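Local coordinates for protein inactive glucansucrase (Lactobacillus reuteri, PDB 5JBD) that belongs to glycoside hydrolase family 70 and is built around a parallel beta barrel of the TIM type, at residues Asn368-Arg373 with Thr383-Phe388; Ile452-Ser455 with Val460-Val463. One frame throughout, in Å; residues are numbered along the deposited sequence.

Overall arrangement
Together the two contacts give a worked example of how a barrel fastens its strands to what surrounds them. Following the chain from the N terminus, helix 364-367 runs out into 368-373, and contact 1 brings this loop against 383-388, closing nine intervening residues that include strand 375-376. Contact 2 comes later, closing the four residues between its segments, which lie on helix 446-455 and strand 460-464. The contacts therefore follow in series, neither nested nor crossed, with centres about 10 Å apart. Strands 385-388 and 460-464 join them as parallel neighbours in the eight-stranded barrel, with Ser387 O 2.8 Å from Gln462 N in a probable hydrogen bond.

Contact 1. Residues Asn368-Arg373 with Thr383-Phe388; sequences NSIVNR and TPNWSF
Ile370 and Val371 bring one methyl each to the amide of Asn385, and these approaches form the tight part of a small interface that has no direct hydrogen bond across it. CG2 of Ile370 passes alongside the amide, 3.9 Å from Asn385 CG, the two side chains running past each other in opposite senses. From the neighbouring residue, Val371 CG2 reaches Asn385 ND2 at 3.8 Å. The amide is firmly held: ND2 turns back along its own chain to donate to Thr383 O over 2.8 Å, with an N-H...O angle of 175° and the acceptor almost in the amide plane. Asp458 O accepts from ND2 as well, while Thr459 OG1 bonds to OD1, so the turn before the next strand helps fix the group's rotation. Asn385 begins strand 385-388, a stave of the parallel barrel of the TIM-barrel clan, lying between strands 340-341 and 460-464; the contact thus sets a loop against the start of a barrel strand. The CB of Asn385 already faces the loop, and CG, between the backbone N and carbonyl carbon (chi1 71°), lets the amide lie against the methyls with ND2 turned back to Thr383 O.

Toward the partly exposed end the fit slackens. Ile370 CG1 comes no nearer than 4.2 Å to Thr383 CB, and here one water spans the backbones, donating to Ile370 O and accepting from Thr383 N at 2.8 Å. A second water, among buried residues, donates to Asn385 OD1 and accepts from Arg373 NH2. Behind it, Ser369 OG accepts from Val371 N in an ST turn and also from Arg373 NH1, at 3.0 Å and tilted from the guanidinium plane. Asp342 OD2 is another partner of that hydroxyl, and Val371 CB lies over one guanidinium face, off toward its rim.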
ATOM      1  N   ASN A 368      26.783  -4.880   3.226  1.00 22.48           N
ATOM      2  CA  ASN A 368      25.618  -5.003   2.319  1.00 23.02           C
ATOM      3  C   ASN A 368      24.441  -4.152   2.809  1.00 22.14           C
ATOM      4  O   ASN A 368      23.403  -4.649   3.260  1.00 21.96           O
ATOM      5  CB  ASN A 368      25.280  -6.479   2.084  1.00 22.88           C
ATOM      6  CG  ASN A 368      26.404  -7.227   1.355  1.00 24.55           C
ATOM      7  OD1 ASN A 368      27.450  -6.655   1.025  1.00 24.38           O
ATOM      8  ND2 ASN A 368      26.184  -8.502   1.086  1.00 23.18           N
ATOM      9  N   SER A 369      24.675  -2.847   2.723  1.00 21.48           N
ATOM     10  CA  SER A 369      23.747  -1.791   3.106  1.00 21.33           C
ATOM     11  C   SER A 369      24.116  -0.574   2.285  1.00 21.61           C
ATOM     12  O   SER A 369      25.210  -0.526   1.714  1.00 20.94           O
ATOM     13  CB  SER A 369      23.882  -1.504   4.600  1.00 21.78           C
ATOM     14  OG  SER A 369      23.398  -0.245   4.972  1.00 22.43           O
ATOM     15  N   ILE A 370      23.235   0.421   2.227  1.00 21.06           N
ATOM     16  CA  ILE A 370      23.595   1.716   1.613  1.00 20.90           C
ATOM     17  C   ILE A 370      24.783   2.400   2.345  1.00 21.94           C
ATOM     18  O   ILE A 370      25.451   3.236   1.756  1.00 21.75           O
ATOM     19  CB  ILE A 370      22.367   2.666   1.491  1.00 21.06           C
ATOM     20  CG1 ILE A 370      22.579   3.716   0.387  1.00 22.20           C
ATOM     21  CG2 ILE A 370      22.000   3.307   2.837  1.00 20.13           C
ATOM     22  CD1 ILE A 370      22.564   3.145  -1.014  1.00 23.05           C
ATOM     23  N   VAL A 371      25.040   2.034   3.608  1.00 20.52           N
ATOM     24  CA  VAL A 371      26.233   2.468   4.351  1.00 20.47           C
ATOM     25  C   VAL A 371      27.167   1.290   4.714  1.00 22.01           C
ATOM     26  O   VAL A 371      26.741   0.307   5.342  1.00 21.32           O
ATOM     27  CB  VAL A 371      25.835   3.173   5.667  1.00 20.42           C
ATOM     28  CG1 VAL A 371      27.034   3.884   6.289  1.00 20.37           C
ATOM     29  CG2 VAL A 371      24.674   4.153   5.426  1.00 21.06           C
ATOM     30  N   ASN A 372      28.447   1.412   4.335  1.00 21.05           N
ATOM     31  CA  ASN A 372      29.494   0.484   4.777  1.00 21.68           C
ATOM     32  C   ASN A 372      29.883   0.875   6.193  1.00 20.49           C
ATOM     33  O   ASN A 372      30.204   2.034   6.434  1.00 21.38           O
ATOM     34  CB  ASN A 372      30.702   0.555   3.841  1.00 22.84           C
ATOM     35  CG  ASN A 372      31.824  -0.379   4.264  1.00 24.25           C
ATOM     36  OD1 ASN A 372      32.428  -0.199   5.317  1.00 23.34           O
ATOM     37  ND2 ASN A 372      32.106  -1.367   3.450  1.00 25.19           N
ATOM     38  N   ARG A 373      29.830  -0.070   7.129  1.00 18.97           N
ATOM     39  CA  ARG A 373      30.043   0.250   8.540  1.00 19.45           C
ATOM     40  C   ARG A 373      31.294  -0.443   9.124  1.00 20.50           C
ATOM     41  O   ARG A 373      31.385  -0.655  10.327  1.00 21.18           O
ATOM     42  CB  ARG A 373      28.786  -0.073   9.355  1.00 20.09           C
ATOM     43  CG  ARG A 373      27.595   0.796   8.984  1.00 20.56           C
ATOM     44  CD  ARG A 373      26.358   0.519   9.851  1.00 20.51           C
ATOM     45  NE  ARG A 373      25.294   1.493   9.561  1.00 20.53           N
ATOM     46  CZ  ARG A 373      24.373   1.371   8.600  1.00 19.84           C
ATOM     47  NH1 ARG A 373      24.330   0.293   7.811  1.00 19.79           N
ATOM     48  NH2 ARG A 373      23.486   2.339   8.413  1.00 20.12           N
ATOM     49  N   THR A 383      24.333   8.518   2.735  1.00 21.75           N
ATOM     50  CA  THR A 383      22.994   8.849   2.259  1.00 22.39           C
ATOM     51  C   THR A 383      21.995   8.820   3.421  1.00 21.96           C
ATOM     52  O   THR A 383      21.829   7.757   4.048  1.00 21.48           O
ATOM     53  CB  THR A 383      22.554   7.843   1.198  1.00 23.01           C
ATOM     54  OG1 THR A 383      23.517   7.849   0.147  1.00 22.17           O
ATOM     55  CG2 THR A 383      21.163   8.186   0.646  1.00 23.72           C
ATOM     56  N   PRO A 384      21.336   9.977   3.726  1.00 21.30           N
ATOM     57  CA  PRO A 384      20.312  10.009   4.787  1.00 19.75           C
ATOM     58  C   PRO A 384      19.252   8.960   4.544  1.00 20.17           C
ATOM     59  O   PRO A 384      18.655   8.928   3.462  1.00 20.91           O
ATOM     60  CB  PRO A 384      19.719  11.428   4.666  1.00 19.50           C
ATOM     61  CG  PRO A 384      20.828  12.235   4.106  1.00 20.33           C
ATOM     62  CD  PRO A 384      21.533  11.328   3.142  1.00 20.71           C
ATOM     63  N   ASN A 385      19.064   8.057   5.502  1.00 19.99           N
ATOM     64  CA  ASN A 385      18.262   6.867   5.252  1.00 19.08           C
ATOM     65  C   ASN A 385      17.516   6.391   6.492  1.00 19.18           C
ATOM     66  O   ASN A 385      17.876   6.739   7.622  1.00 19.08           O
ATOM     67  CB  ASN A 385      19.121   5.726   4.698  1.00 18.60           C
ATOM     68  CG  ASN A 385      20.049   5.141   5.734  1.00 18.35           C
ATOM     69  OD1 ASN A 385      19.690   4.204   6.460  1.00 18.09           O
ATOM     70  ND2 ASN A 385      21.228   5.726   5.851  1.00 17.79           N
ATOM     71  N   TRP A 386      16.462   5.618   6.249  1.00 19.13           N
ATOM     72  CA  TRP A 386      15.729   4.900   7.294  1.00 20.35           C
ATOM     73  C   TRP A 386      15.803   3.390   7.016  1.00 19.82           C
ATOM     74  O   TRP A 386      15.913   2.966   5.865  1.00 19.84           O
ATOM     75  CB  TRP A 386      14.270   5.391   7.464  1.00 20.24           C
ATOM     76  CG  TRP A 386      13.327   5.281   6.306  1.00 19.99           C
ATOM     77  CD1 TRP A 386      13.471   5.825   5.051  1.00 19.99           C
ATOM     78  CD2 TRP A 386      12.033   4.663   6.319  1.00 20.43           C
ATOM     79  NE1 TRP A 386      12.363   5.548   4.281  1.00 21.63           N
ATOM     80  CE2 TRP A 386      11.459   4.853   5.038  1.00 20.25           C
ATOM     81  CE3 TRP A 386      11.300   3.968   7.292  1.00 20.98           C
ATOM     82  CZ2 TRP A 386      10.192   4.360   4.699  1.00 21.05           C
ATOM     83  CZ3 TRP A 386      10.035   3.488   6.957  1.00 21.05           C
ATOM     84  CH2 TRP A 386       9.501   3.679   5.665  1.00 20.37           C
ATOM     85  N   SER A 387      15.861   2.605   8.084  1.00 19.47           N
ATOM     86  CA  SER A 387      16.089   1.166   7.962  1.00 19.21           C
ATOM     87  C   SER A 387      15.140   0.451   8.900  1.00 19.34           C
ATOM     88  O   SER A 387      14.613   1.052   9.839  1.00 18.96           O
ATOM     89  CB  SER A 387      17.559   0.809   8.283  1.00 18.94           C
ATOM     90  OG  SER A 387      17.944   1.304   9.563  1.00 19.54           O
ATOM     91  N   PHE A 388      14.962  -0.841   8.679  1.00 19.34           N
ATOM     92  CA  PHE A 388      14.013  -1.616   9.463  1.00 20.23           C
ATOM     93  C   PHE A 388      14.365  -3.097   9.503  1.00 20.93           C
ATOM     94  O   PHE A 388      15.017  -3.621   8.592  1.00 20.13           O
ATOM     95  CB  PHE A 388      12.599  -1.436   8.860  1.00 20.60           C
ATOM     96  CG  PHE A 388      12.507  -1.895   7.437  1.00 20.09           C
ATOM     97  CD1 PHE A 388      12.966  -1.078   6.406  1.00 20.57           C
ATOM     98  CD2 PHE A 388      12.057  -3.165   7.134  1.00 20.40           C
ATOM     99  CE1 PHE A 388      12.925  -1.503   5.088  1.00 20.19           C
ATOM    100  CE2 PHE A 388      12.022  -3.608   5.818  1.00 20.27           C
ATOM    101  CZ  PHE A 388      12.442  -2.772   4.799  1.00 20.75           C
TER
HETATM  102  O   HOH W   1      25.706   6.091   2.352  1.00 22.00           O
HETATM  103  O   HOH W   2      20.956   1.812   7.145  1.00 20.32           O

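Contact 2. Residues Ile452-Ser455 with Val460-Val463; sequences ILLS and VPQV
Leu453 and Leu454, consecutive residues of helix 446-455, meet the ring of Pro461 at different angles. Leu453 comes at a slant, its CD2 methyl 3.8 Å from Pro461 CB and its CG nearly as close to the same atom. Leu454 lies across the proline at about a right angle, and its own CD2 is equally near Pro461 CG and CB, 4.0 Å from each. CB is therefore shared by both leucines, whereas CG is approached by Leu454 alone of the two, without any hydrogen bond between the segments.

Torsions explain the two approaches. The CG of Leu453 stands opposite its backbone N (chi1 -165°) and continues the line of a side chain already directed at the strand, whereas that of Leu454 is swung opposite the carbonyl carbon (chi1 -65°), which brings round a side chain whose root does not face the strand. Leu453 CD2 also rests 3.8 Å from Gln462 O, a backbone contact beside the apolar one, while Leu454 CD2 spans to Val463 CG2 at a more relaxed 4.3 Å.

This is an alpha-to-beta step of a TIM-type barrel: a helix on the outside, a short connection, and then the next parallel strand, set between 385-388 and 652-654. Pro461 lies on the helix-facing side of that strand, whereas Val460 and Gln462 direct their CB atoms away from the helix. Gln462 runs between Trp386 and Phe388 of one neighbouring strand and Ile652 of the other, and its NE2 donates to Thr390 O, with a weak second bond of 3.4 Å to Val463 O. Helix 483-496 packs over the apolar cluster, Met490 touching both Leu454 and Val463, and Arg493 bordering the proline.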
ATOM      1  N   ILE A 452      21.464  -4.995  15.989  1.00 19.50           N
ATOM      2  CA  ILE A 452      22.214  -4.399  14.888  1.00 20.75           C
ATOM      3  C   ILE A 452      21.534  -3.112  14.411  1.00 21.55           C
ATOM      4  O   ILE A 452      22.176  -2.052  14.341  1.00 20.65           O
ATOM      5  CB  ILE A 452      22.387  -5.402  13.702  1.00 20.85           C
ATOM      6  CG1 ILE A 452      23.276  -6.595  14.100  1.00 22.46           C
ATOM      7  CG2 ILE A 452      22.913  -4.707  12.448  1.00 21.13           C
ATOM      8  CD1 ILE A 452      24.747  -6.263  14.329  1.00 22.52           C
ATOM      9  N   LEU A 453      20.232  -3.201  14.100  1.00 21.44           N
ATOM     10  CA  LEU A 453      19.477  -2.049  13.624  1.00 20.71           C
ATOM     11  C   LEU A 453      19.600  -0.833  14.563  1.00 21.27           C
ATOM     12  O   LEU A 453      19.827   0.289  14.110  1.00 19.69           O
ATOM     13  CB  LEU A 453      17.993  -2.388  13.443  1.00 22.00           C
ATOM     14  CG  LEU A 453      17.229  -1.338  12.605  1.00 22.94           C
ATOM     15  CD1 LEU A 453      17.330  -1.665  11.128  1.00 22.97           C
ATOM     16  CD2 LEU A 453      15.766  -1.253  13.021  1.00 24.70           C
ATOM     17  N   LEU A 454      19.458  -1.064  15.857  1.00 21.83           N
ATOM     18  CA  LEU A 454      19.401   0.026  16.826  1.00 22.34           C
ATOM     19  C   LEU A 454      20.760   0.581  17.255  1.00 22.50           C
ATOM     20  O   LEU A 454      20.814   1.626  17.906  1.00 21.70           O
ATOM     21  CB  LEU A 454      18.580  -0.405  18.039  1.00 22.56           C
ATOM     22  CG  LEU A 454      17.091  -0.671  17.706  1.00 23.32           C
ATOM     23  CD1 LEU A 454      16.392  -1.359  18.868  1.00 22.55           C
ATOM     24  CD2 LEU A 454      16.349   0.610  17.340  1.00 23.56           C
ATOM     25  N   SER A 455      21.843  -0.121  16.937  1.00 22.95           N
ATOM     26  CA  SER A 455      23.205   0.360  17.215  1.00 23.31           C
ATOM     27  C   SER A 455      23.887   0.934  15.970  1.00 22.35           C
ATOM     28  O   SER A 455      24.931   1.571  16.096  1.00 21.98           O
ATOM     29  CB  SER A 455      24.061  -0.758  17.831  1.00 23.49           C
ATOM     30  OG  SER A 455      24.162  -1.887  16.975  1.00 23.37           O
ATOM     31  N   VAL A 460      18.178   6.351  10.432  1.00 19.49           N
ATOM     32  CA  VAL A 460      17.051   6.470  11.346  1.00 19.25           C
ATOM     33  C   VAL A 460      16.362   5.099  11.375  1.00 20.04           C
ATOM     34  O   VAL A 460      15.684   4.730  10.422  1.00 20.53           O
ATOM     35  CB  VAL A 460      16.057   7.580  10.926  1.00 20.05           C
ATOM     36  CG1 VAL A 460      14.906   7.670  11.928  1.00 19.18           C
ATOM     37  CG2 VAL A 460      16.780   8.916  10.795  1.00 19.68           C
ATOM     38  N   PRO A 461      16.559   4.324  12.457  1.00 19.37           N
ATOM     39  CA  PRO A 461      15.909   3.019  12.525  1.00 19.91           C
ATOM     40  C   PRO A 461      14.410   3.139  12.755  1.00 20.50           C
ATOM     41  O   PRO A 461      13.967   4.081  13.439  1.00 19.64           O
ATOM     42  CB  PRO A 461      16.568   2.372  13.726  1.00 19.29           C
ATOM     43  CG  PRO A 461      16.859   3.512  14.638  1.00 20.71           C
ATOM     44  CD  PRO A 461      17.272   4.632  13.714  1.00 20.18           C
ATOM     45  N   GLN A 462      13.662   2.185  12.185  1.00 19.32           N
ATOM     46  CA  GLN A 462      12.221   2.106  12.319  1.00 20.55           C
ATOM     47  C   GLN A 462      11.837   0.775  12.974  1.00 22.06           C
ATOM     48  O   GLN A 462      12.132  -0.279  12.424  1.00 21.62           O
ATOM     49  CB  GLN A 462      11.564   2.270  10.946  1.00 20.82           C
ATOM     50  CG  GLN A 462      10.062   1.983  10.843  1.00 21.26           C
ATOM     51  CD  GLN A 462       9.761   0.686  10.083  1.00 22.49           C
ATOM     52  OE1 GLN A 462      10.007   0.603   8.883  1.00 24.80           O
ATOM     53  NE2 GLN A 462       9.233  -0.319  10.778  1.00 22.38           N
ATOM     54  N   VAL A 463      11.177   0.859  14.135  1.00 21.54           N
ATOM     55  CA  VAL A 463      10.666  -0.300  14.877  1.00 22.01           C
ATOM     56  C   VAL A 463       9.230  -0.613  14.401  1.00 22.68           C
ATOM     57  O   VAL A 463       8.484   0.310  14.025  1.00 22.51           O
ATOM     58  CB  VAL A 463      10.695  -0.021  16.396  1.00 23.38           C
ATOM     59  CG1 VAL A 463      10.099  -1.186  17.179  1.00 24.37           C
ATOM     60  CG2 VAL A 463      12.113   0.280  16.866  1.00 24.39           C
TER